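Local coordinates for ATP/GTP-binding site-containing protein A (Brucella abortus, PDB 6NTR) that functions in the periplasm to maintain the integrity of the cell envelope, at residues A[26-31]-A[52-57]; A[60-65]-A[85-90]; A[91-96]-A[152-157]. All coordinates share one frame; numbering follows the deposited sequence.

Interaction 1: residues A[26-31]-A[52-57]; sequences SGLTGR and TRVDMD
Leu28 and Val54 meet by their branch ends, Leu28 CD1 lying 3.6 Å from Val54 CG2. The two side chains slant across one another. Leu28 CG stands anti to its own nitrogen (chi1 -179°), which lays the isobutyl group against the valine. Leu28 is buried and also touches Leu16, Phe229 and Met231. On the other face Thr29 and Arg53 are paired. Thr29 OG1 sits 3.6 Å from Arg53 CB, at the base of the arginine. The Arg53 chain bends at chi3 (59°) and its guanidinium leads away, where NH2 bonds to Gln61 OE1. These pairs belong to an antiparallel beta hairpin, strands 25-39 and 43-56, in the barrel-like fold. Thr29 N donates to Arg53 O at 2.9 Å. Two residues along, Asp55 N donates to Gly27 O at 2.7 Å. A classic beta bulge follows, with Ser26 and Gly27 both facing Asp55. Asp55 O accepts Ser26 N at 2.9 Å and, weakly, Gly27 N at 3.4 Å. Beside the bulge the side chains of Ser26 and Asp55 touch, with Ser26 OG 3.2 Å from Asp55 CB. The Asp55 carboxylate turns over the backbone of Gly27, its OD2 3.9 Å from Gly27 CA.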
loop_
_atom_site.group_PDB
_atom_site.type_symbol
_atom_site.label_atom_id
_atom_site.label_comp_id
_atom_site.label_asym_id
_atom_site.label_seq_id
_atom_site.Cartn_x
_atom_site.Cartn_y
_atom_site.Cartn_z
ATOM N N SER A 26 5.260 15.464 -17.228
ATOM C CA SER A 26 5.088 15.088 -18.616
ATOM C C SER A 26 5.264 13.599 -18.828
ATOM O O SER A 26 4.809 13.050 -19.813
ATOM C CB SER A 26 6.084 15.843 -19.475
ATOM O OG SER A 26 7.338 15.200 -19.485
ATOM N N GLY A 27 5.950 12.946 -17.904
ATOM C CA GLY A 27 6.170 11.525 -18.015
ATOM C C GLY A 27 6.428 10.897 -16.677
ATOM O O GLY A 27 6.868 11.558 -15.765
ATOM N N LEU A 28 6.127 9.617 -16.568
ATOM C CA LEU A 28 6.376 8.870 -15.359
ATOM C C LEU A 28 6.465 7.393 -15.642
ATOM O O LEU A 28 5.469 6.770 -15.928
ATOM C CB LEU A 28 5.306 9.137 -14.317
ATOM C CG LEU A 28 5.479 8.423 -12.987
ATOM C CD1 LEU A 28 4.743 9.138 -11.880
ATOM C CD2 LEU A 28 5.053 6.978 -13.069
ATOM N N THR A 29 7.651 6.824 -15.535
ATOM C CA THR A 29 7.826 5.399 -15.719
ATOM C C THR A 29 8.381 4.988 -14.379
ATOM O O THR A 29 8.952 5.802 -13.685
ATOM C CB THR A 29 8.786 5.027 -16.845
ATOM O OG1 THR A 29 9.910 5.901 -16.825
ATOM C CG2 THR A 29 8.091 5.133 -18.174
ATOM N N GLY A 30 8.168 3.751 -13.985
ATOM C CA GLY A 30 8.621 3.315 -12.689
ATOM C C GLY A 30 8.441 1.843 -12.504
ATOM O O GLY A 30 8.068 1.141 -13.414
ATOM N N ARG A 31 8.749 1.366 -11.316
ATOM C CA ARG A 31 8.581 -0.035 -11.031
ATOM C C ARG A 31 8.323 -0.198 -9.562
ATOM O O ARG A 31 8.771 0.605 -8.782
ATOM C CB ARG A 31 9.866 -0.783 -11.414
ATOM C CG ARG A 31 9.776 -2.299 -11.477
ATOM C CD ARG A 31 11.101 -2.954 -11.850
ATOM N NE ARG A 31 11.055 -3.572 -13.171
ATOM C CZ ARG A 31 11.303 -4.848 -13.418
ATOM N NH1 ARG A 31 11.629 -5.664 -12.438
ATOM N NH2 ARG A 31 11.225 -5.309 -14.651
ATOM N N THR A 52 10.030 5.761 -9.227
ATOM C CA THR A 52 9.302 6.521 -10.239
ATOM C C THR A 52 10.249 7.461 -10.958
ATOM O O THR A 52 10.842 8.339 -10.333
ATOM C CB THR A 52 8.157 7.342 -9.634
ATOM O OG1 THR A 52 8.666 8.234 -8.633
ATOM C CG2 THR A 52 7.091 6.442 -9.047
ATOM N N ARG A 53 10.342 7.330 -12.269
ATOM C CA ARG A 53 11.140 8.239 -13.056
ATOM C C ARG A 53 10.143 9.262 -13.614
ATOM O O ARG A 53 9.386 8.960 -14.518
ATOM C CB ARG A 53 11.826 7.484 -14.181
ATOM C CG ARG A 53 12.405 6.147 -13.769
ATOM C CD ARG A 53 13.552 5.736 -14.670
ATOM N NE ARG A 53 14.631 6.712 -14.647
ATOM C CZ ARG A 53 15.856 6.444 -14.230
ATOM N NH1 ARG A 53 16.151 5.230 -13.816
ATOM N NH2 ARG A 53 16.781 7.387 -14.229
ATOM N N VAL A 54 10.163 10.474 -13.078
ATOM C CA VAL A 54 9.234 11.524 -13.469
ATOM C C VAL A 54 9.855 12.606 -14.341
ATOM O O VAL A 54 10.837 13.223 -13.983
ATOM C CB VAL A 54 8.585 12.167 -12.218
ATOM C CG1 VAL A 54 7.780 13.402 -12.564
ATOM C CG2 VAL A 54 7.719 11.168 -11.484
ATOM N N ASP A 55 9.268 12.785 -15.509
ATOM C CA ASP A 55 9.717 13.743 -16.479
ATOM C C ASP A 55 8.997 15.024 -16.259
ATOM O O ASP A 55 7.827 15.035 -15.996
ATOM C CB ASP A 55 9.388 13.270 -17.873
ATOM C CG ASP A 55 10.264 12.172 -18.330
ATOM O OD1 ASP A 55 11.327 11.985 -17.755
ATOM O OD2 ASP A 55 9.901 11.494 -19.286
HETATM N N MSE A 56 9.719 16.120 -16.360
HETATM C CA MSE A 56 9.147 17.433 -16.212
HETATM C C MSE A 56 9.686 18.053 -17.457
HETATM O O MSE A 56 10.795 17.691 -17.875
HETATM C CB MSE A 56 9.581 18.151 -14.940
HETATM C CG MSE A 56 8.786 17.713 -13.721
HETATM SE SE MSE A 56 8.460 19.253 -12.555
HETATM C CE MSE A 56 8.757 18.426 -10.807
ATOM N N ASP A 57 8.930 18.928 -18.092
ATOM C CA ASP A 57 9.369 19.534 -19.327
ATOM C C ASP A 57 10.604 20.405 -19.197
ATOM O O ASP A 57 11.569 20.281 -19.949
ATOM C CB ASP A 57 8.237 20.441 -19.760
ATOM C CG ASP A 57 8.379 20.910 -21.139
ATOM O OD1 ASP A 57 8.702 20.089 -22.005
ATOM O OD2 ASP A 57 8.144 22.101 -21.357
#

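Interaction 2: residues A[60-65]-A[85-90]; sequences PQRVTD and TFVDKE
Asp65 O takes one hydrogen bond and one weaker CA-H...O contact from the facing strand. Phe86 N gives it a nearly straight hydrogen bond of 2.7 Å, with 173° at the hydrogen. Thr85 CA adds the CA-H...O contact, 3.4 Å from Asp65 O. The setting is an antiparallel beta hairpin of strands 62-72 and 78-87, in the beta-barrel-like fold. Asp65 and Phe86 form a hydrogen-bonded pair, and Asp65 N returns a bond of 2.8 Å to Phe86 O. Their side chains share one face and meet at their CB atoms. The carboxylate of Asp65 has its main partner in Arg49, a salt bridge to the neighbouring strand.

Thr64 and Val87 are the next pair, on the other face. The methyl of Thr64 slants past that of Thr85, CG2 to CG2 4.0 Å. Further along, Val87 CG1 lies over one face of the Arg62 guanidinium, 3.8 Å from Arg62 NE and offset toward its rim.

The ladder changes character at Asp88, where a type I' turn from Val87 to Glu90 leads into strand 90-102. Asp88 N still donates to Val63 O, at 3.0 Å. The return bond goes to the side chain. Asp88 CG is anti to its carbonyl carbon (chi1 -63°), and this brings the carboxylate back to strand 62-72. The carboxylate plane stands almost perpendicular to the Arg62 guanidinium. The two opposite charges lie near each other without their charged atoms touching. Val63 N meets Asp88 OD1 at 3.0 Å from above the carboxylate plane, 44° out of it.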
loop_
_atom_site.group_PDB
_atom_site.type_symbol
_atom_site.label_atom_id
_atom_site.label_comp_id
_atom_site.label_asym_id
_atom_site.label_seq_id
_atom_site.Cartn_x
_atom_site.Cartn_y
_atom_site.Cartn_z
ATOM N N PRO A 60 15.446 18.494 -15.252
ATOM C CA PRO A 60 16.108 17.226 -15.536
ATOM C C PRO A 60 15.272 16.133 -14.861
ATOM O O PRO A 60 14.537 16.437 -13.947
ATOM C CB PRO A 60 17.447 17.386 -14.849
ATOM C CG PRO A 60 17.152 18.275 -13.700
ATOM C CD PRO A 60 16.117 19.236 -14.177
ATOM N N GLN A 61 15.387 14.889 -15.281
ATOM C CA GLN A 61 14.593 13.832 -14.689
ATOM C C GLN A 61 14.833 13.659 -13.197
ATOM O O GLN A 61 15.910 13.901 -12.709
ATOM C CB GLN A 61 14.890 12.519 -15.385
ATOM C CG GLN A 61 13.722 11.575 -15.395
ATOM C CD GLN A 61 14.075 10.234 -15.949
ATOM O OE1 GLN A 61 15.190 9.787 -15.822
ATOM N NE2 GLN A 61 13.122 9.581 -16.555
ATOM N N ARG A 62 13.793 13.269 -12.475
ATOM C CA ARG A 62 13.872 13.033 -11.035
ATOM C C ARG A 62 13.443 11.607 -10.754
ATOM O O ARG A 62 12.313 11.222 -11.065
ATOM C CB ARG A 62 12.992 13.988 -10.231
ATOM C CG ARG A 62 13.185 13.839 -8.719
ATOM C CD ARG A 62 12.111 14.565 -7.875
ATOM N NE ARG A 62 12.646 15.731 -7.166
ATOM C CZ ARG A 62 12.184 16.206 -6.011
ATOM N NH1 ARG A 62 11.185 15.611 -5.384
ATOM N NH2 ARG A 62 12.750 17.271 -5.466
ATOM N N VAL A 63 14.333 10.838 -10.147
ATOM C CA VAL A 63 14.099 9.430 -9.877
ATOM C C VAL A 63 14.012 9.274 -8.369
ATOM O O VAL A 63 15.020 9.382 -7.670
ATOM C CB VAL A 63 15.203 8.542 -10.459
ATOM C CG1 VAL A 63 14.856 7.113 -10.202
ATOM C CG2 VAL A 63 15.440 8.818 -11.966
ATOM N N THR A 64 12.804 9.058 -7.867
ATOM C CA THR A 64 12.560 8.870 -6.447
ATOM C C THR A 64 12.439 7.382 -6.163
ATOM O O THR A 64 11.754 6.666 -6.898
ATOM C CB THR A 64 11.308 9.628 -6.016
ATOM O OG1 THR A 64 11.476 11.018 -6.296
ATOM C CG2 THR A 64 11.094 9.486 -4.574
ATOM N N ASP A 65 13.213 6.912 -5.187
ATOM C CA ASP A 65 13.274 5.511 -4.805
ATOM C C ASP A 65 12.899 5.425 -3.346
ATOM O O ASP A 65 13.653 5.838 -2.485
ATOM C CB ASP A 65 14.697 4.980 -5.037
ATOM C CG ASP A 65 14.824 3.502 -4.819
ATOM O OD1 ASP A 65 14.216 3.005 -3.891
ATOM O OD2 ASP A 65 15.535 2.824 -5.565
ATOM N N THR A 85 13.821 7.055 1.604
ATOM C CA THR A 85 13.446 7.740 0.374
ATOM C C THR A 85 14.697 8.365 -0.235
ATOM O O THR A 85 15.322 9.234 0.385
ATOM C CB THR A 85 12.394 8.821 0.662
ATOM O OG1 THR A 85 11.341 8.267 1.468
ATOM C CG2 THR A 85 11.804 9.358 -0.633
ATOM N N PHE A 86 15.065 7.933 -1.440
ATOM C CA PHE A 86 16.221 8.465 -2.149
ATOM C C PHE A 86 15.766 9.317 -3.324
ATOM O O PHE A 86 14.983 8.855 -4.156
ATOM C CB PHE A 86 17.117 7.341 -2.672
ATOM C CG PHE A 86 17.657 6.441 -1.607
ATOM C CD1 PHE A 86 18.703 6.853 -0.816
ATOM C CD2 PHE A 86 17.129 5.171 -1.418
ATOM C CE1 PHE A 86 19.183 6.040 0.149
ATOM C CE2 PHE A 86 17.614 4.354 -0.449
ATOM C CZ PHE A 86 18.638 4.785 0.332
ATOM N N VAL A 87 16.280 10.540 -3.417
ATOM C CA VAL A 87 15.989 11.437 -4.534
ATOM C C VAL A 87 17.251 11.595 -5.371
ATOM O O VAL A 87 18.216 12.237 -4.937
ATOM C CB VAL A 87 15.488 12.806 -4.066
ATOM C CG1 VAL A 87 15.134 13.650 -5.263
ATOM C CG2 VAL A 87 14.293 12.655 -3.193
ATOM N N ASP A 88 17.222 11.065 -6.595
ATOM C CA ASP A 88 18.388 11.084 -7.474
ATOM C C ASP A 88 19.609 10.578 -6.715
ATOM O O ASP A 88 20.682 11.184 -6.729
ATOM C CB ASP A 88 18.620 12.477 -8.067
ATOM C CG ASP A 88 17.464 12.940 -8.950
ATOM O OD1 ASP A 88 17.049 12.178 -9.845
ATOM O OD2 ASP A 88 16.960 14.063 -8.743
ATOM N N LYS A 89 19.412 9.450 -6.054
ATOM C CA LYS A 89 20.450 8.726 -5.339
ATOM C C LYS A 89 20.919 9.259 -4.003
ATOM O O LYS A 89 21.871 8.752 -3.454
ATOM C CB LYS A 89 21.616 8.452 -6.281
ATOM C CG LYS A 89 21.134 7.971 -7.635
ATOM C CD LYS A 89 22.238 7.459 -8.527
ATOM C CE LYS A 89 21.879 6.105 -9.089
ATOM N NZ LYS A 89 22.484 5.881 -10.425
ATOM N N GLU A 90 20.244 10.253 -3.465
ATOM C CA GLU A 90 20.624 10.808 -2.188
ATOM C C GLU A 90 19.549 10.541 -1.180
ATOM O O GLU A 90 18.388 10.766 -1.464
ATOM C CB GLU A 90 20.784 12.305 -2.293
ATOM C CG GLU A 90 21.546 12.767 -3.506
ATOM C CD GLU A 90 21.687 14.267 -3.550
ATOM O OE1 GLU A 90 21.029 14.954 -2.746
ATOM O OE2 GLU A 90 22.456 14.756 -4.397
#

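Interaction 3: residues A[91-96]-A[152-157]; sequences LVKEVR and SEDADR
A type II' beta turn, Ser152 to Ala155, packs against one face of strand 90-102 in this barrel-like fold. The turn lies in the loop between strands 143-148 and 159-165. It is closed by Ala155 N donating to Ser152 O at 3.1 Å. Just before it, Ser152 N bonds to Asp150 OD1 within the same loop. No hydrogen bond crosses from loop to strand, so the contact is made by side chains and turn carbonyls. Val95 is the main element. It is buried and its CB points at the turn. Its CG1 is anti to the backbone N (chi1 177°) and reaches Ala155 CB at 4.0 Å, an apolar contact. CG1 also lies near Asp154 O. The other branch, Val95 CG2, touches Glu153 O at 3.6 Å. Thus the two methyls meet different parts of the turn. Two residues before Val95, Lys93 also points toward the turn. It extends along the same face and crosses Asp154 at about a right angle. Lys93 NZ is 4.2 Å from Asp154 OD1, beyond salt-bridge range, while Lys93 CE comes to 3.9 Å from that same oxygen.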
loop_
_atom_site.group_PDB
_atom_site.type_symbol
_atom_site.label_atom_id
_atom_site.label_comp_id
_atom_site.label_asym_id
_atom_site.label_seq_id
_atom_site.Cartn_x
_atom_site.Cartn_y
_atom_site.Cartn_z
ATOM N N LEU A 91 19.918 10.091 0.010
ATOM C CA LEU A 91 18.913 9.815 1.010
ATOM C C LEU A 91 18.452 11.144 1.531
ATOM O O LEU A 91 19.192 11.843 2.190
ATOM C CB LEU A 91 19.523 9.027 2.155
ATOM C CG LEU A 91 18.597 8.856 3.346
ATOM C CD1 LEU A 91 17.450 7.952 2.959
ATOM C CD2 LEU A 91 19.323 8.287 4.548
ATOM N N VAL A 92 17.209 11.486 1.234
ATOM C CA VAL A 92 16.662 12.750 1.673
ATOM C C VAL A 92 15.693 12.597 2.813
ATOM O O VAL A 92 15.371 13.561 3.488
ATOM C CB VAL A 92 15.963 13.488 0.530
ATOM C CG1 VAL A 92 14.729 12.732 0.083
ATOM C CG2 VAL A 92 15.592 14.885 0.975
ATOM N N LYS A 93 15.202 11.387 3.007
ATOM C CA LYS A 93 14.295 11.155 4.103
ATOM C C LYS A 93 14.376 9.753 4.662
ATOM O O LYS A 93 14.457 8.798 3.929
ATOM C CB LYS A 93 12.861 11.458 3.653
ATOM C CG LYS A 93 12.079 12.352 4.592
ATOM C CD LYS A 93 10.944 13.038 3.851
ATOM C CE LYS A 93 9.853 13.531 4.792
ATOM N NZ LYS A 93 9.457 14.943 4.528
ATOM N N GLU A 94 14.319 9.642 5.974
ATOM C CA GLU A 94 14.326 8.355 6.624
ATOM C C GLU A 94 13.321 8.410 7.745
ATOM O O GLU A 94 13.340 9.326 8.540
ATOM C CB GLU A 94 15.716 8.032 7.162
ATOM C CG GLU A 94 15.814 6.733 7.939
ATOM C CD GLU A 94 17.247 6.373 8.301
ATOM O OE1 GLU A 94 18.075 7.284 8.489
ATOM O OE2 GLU A 94 17.530 5.171 8.389
ATOM N N VAL A 95 12.438 7.428 7.800
ATOM C CA VAL A 95 11.441 7.349 8.854
ATOM C C VAL A 95 11.594 5.961 9.403
ATOM O O VAL A 95 11.675 5.002 8.661
ATOM C CB VAL A 95 10.007 7.628 8.385
ATOM C CG1 VAL A 95 9.054 7.437 9.542
ATOM C CG2 VAL A 95 9.893 9.044 7.867
ATOM N N ARG A 96 11.642 5.869 10.716
ATOM C CA ARG A 96 11.893 4.609 11.386
ATOM C C ARG A 96 11.276 4.691 12.765
ATOM O O ARG A 96 11.525 5.653 13.490
ATOM C CB ARG A 96 13.396 4.343 11.484
ATOM C CG ARG A 96 13.802 2.931 11.940
ATOM C CD ARG A 96 15.259 2.958 12.374
ATOM N NE ARG A 96 16.146 3.246 11.261
ATOM C CZ ARG A 96 16.729 2.323 10.503
ATOM N NH1 ARG A 96 16.609 1.028 10.784
ATOM N NH2 ARG A 96 17.497 2.714 9.495
ATOM N N SER A 152 3.315 5.253 6.621
ATOM C CA SER A 152 3.759 5.953 5.438
ATOM C C SER A 152 3.796 7.451 5.719
ATOM O O SER A 152 3.269 7.938 6.720
ATOM C CB SER A 152 2.856 5.626 4.260
ATOM O OG SER A 152 1.544 6.087 4.513
ATOM N N GLU A 153 4.452 8.177 4.814
ATOM C CA GLU A 153 4.776 9.584 5.016
ATOM C C GLU A 153 5.467 9.754 6.358
ATOM O O GLU A 153 6.481 9.097 6.595
ATOM C CB GLU A 153 3.524 10.434 4.870
ATOM C CG GLU A 153 2.946 10.229 3.480
ATOM C CD GLU A 153 1.712 11.028 3.188
ATOM O OE1 GLU A 153 1.090 11.573 4.118
ATOM O OE2 GLU A 153 1.358 11.097 2.002
ATOM N N ASP A 154 4.962 10.594 7.246
ATOM C CA ASP A 154 5.625 10.799 8.535
ATOM C C ASP A 154 5.315 9.804 9.666
ATOM O O ASP A 154 5.875 9.891 10.745
ATOM C CB ASP A 154 5.470 12.247 8.999
ATOM C CG ASP A 154 6.055 13.240 8.010
ATOM O OD1 ASP A 154 6.894 12.850 7.192
ATOM O OD2 ASP A 154 5.670 14.418 8.037
ATOM N N ALA A 155 4.414 8.870 9.433
ATOM C CA ALA A 155 4.092 7.876 10.444
ATOM C C ALA A 155 3.626 8.504 11.735
ATOM O O ALA A 155 3.914 8.003 12.811
ATOM C CB ALA A 155 5.286 6.984 10.704
ATOM N N ASP A 156 2.899 9.599 11.617
ATOM C CA ASP A 156 2.392 10.323 12.765
ATOM C C ASP A 156 0.872 10.409 12.819
ATOM O O ASP A 156 0.345 11.361 13.373
ATOM C CB ASP A 156 2.958 11.730 12.740
ATOM C CG ASP A 156 2.966 12.322 11.355
ATOM O OD1 ASP A 156 2.572 11.618 10.406
ATOM O OD2 ASP A 156 3.360 13.493 11.212
ATOM N N ARG A 157 0.161 9.457 12.237
ATOM C CA ARG A 157 -1.292 9.534 12.304
ATOM C C ARG A 157 -2.077 8.301 11.915
ATOM O O ARG A 157 -1.539 7.349 11.393
ATOM C CB ARG A 157 -1.796 10.726 11.512
ATOM C CG ARG A 157 -2.103 10.409 10.078
ATOM C CD ARG A 157 -0.879 10.605 9.228
ATOM N NE ARG A 157 -1.217 10.761 7.831
ATOM C CZ ARG A 157 -1.603 11.906 7.299
ATOM N NH1 ARG A 157 -1.889 11.979 6.015
ATOM N NH2 ARG A 157 -1.696 12.977 8.054
#

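Overall arrangement
The three interactions come in series along the chain. Interactions 1 and 2 lie in successive hairpins, 25-39 with 43-56 and 62-72 with 78-87. Their centres are about 11 Å apart, and strands 43-56 and 62-72 are joined by probable backbone hydrogen bonds, Thr52 N to Thr64 O and Val54 N to Arg62 O. Interaction 3 follows on strand 90-102, its centre about 16 Å from that of interaction 2. Thr85 pairs there with Val92 and Lys93 in a classic beta bulge. Interactions 1 and 3 do not touch, with nearest atoms about 12 Å apart. The first two build the antiparallel wall strand by strand. The third brings a loop from later in the chain against it.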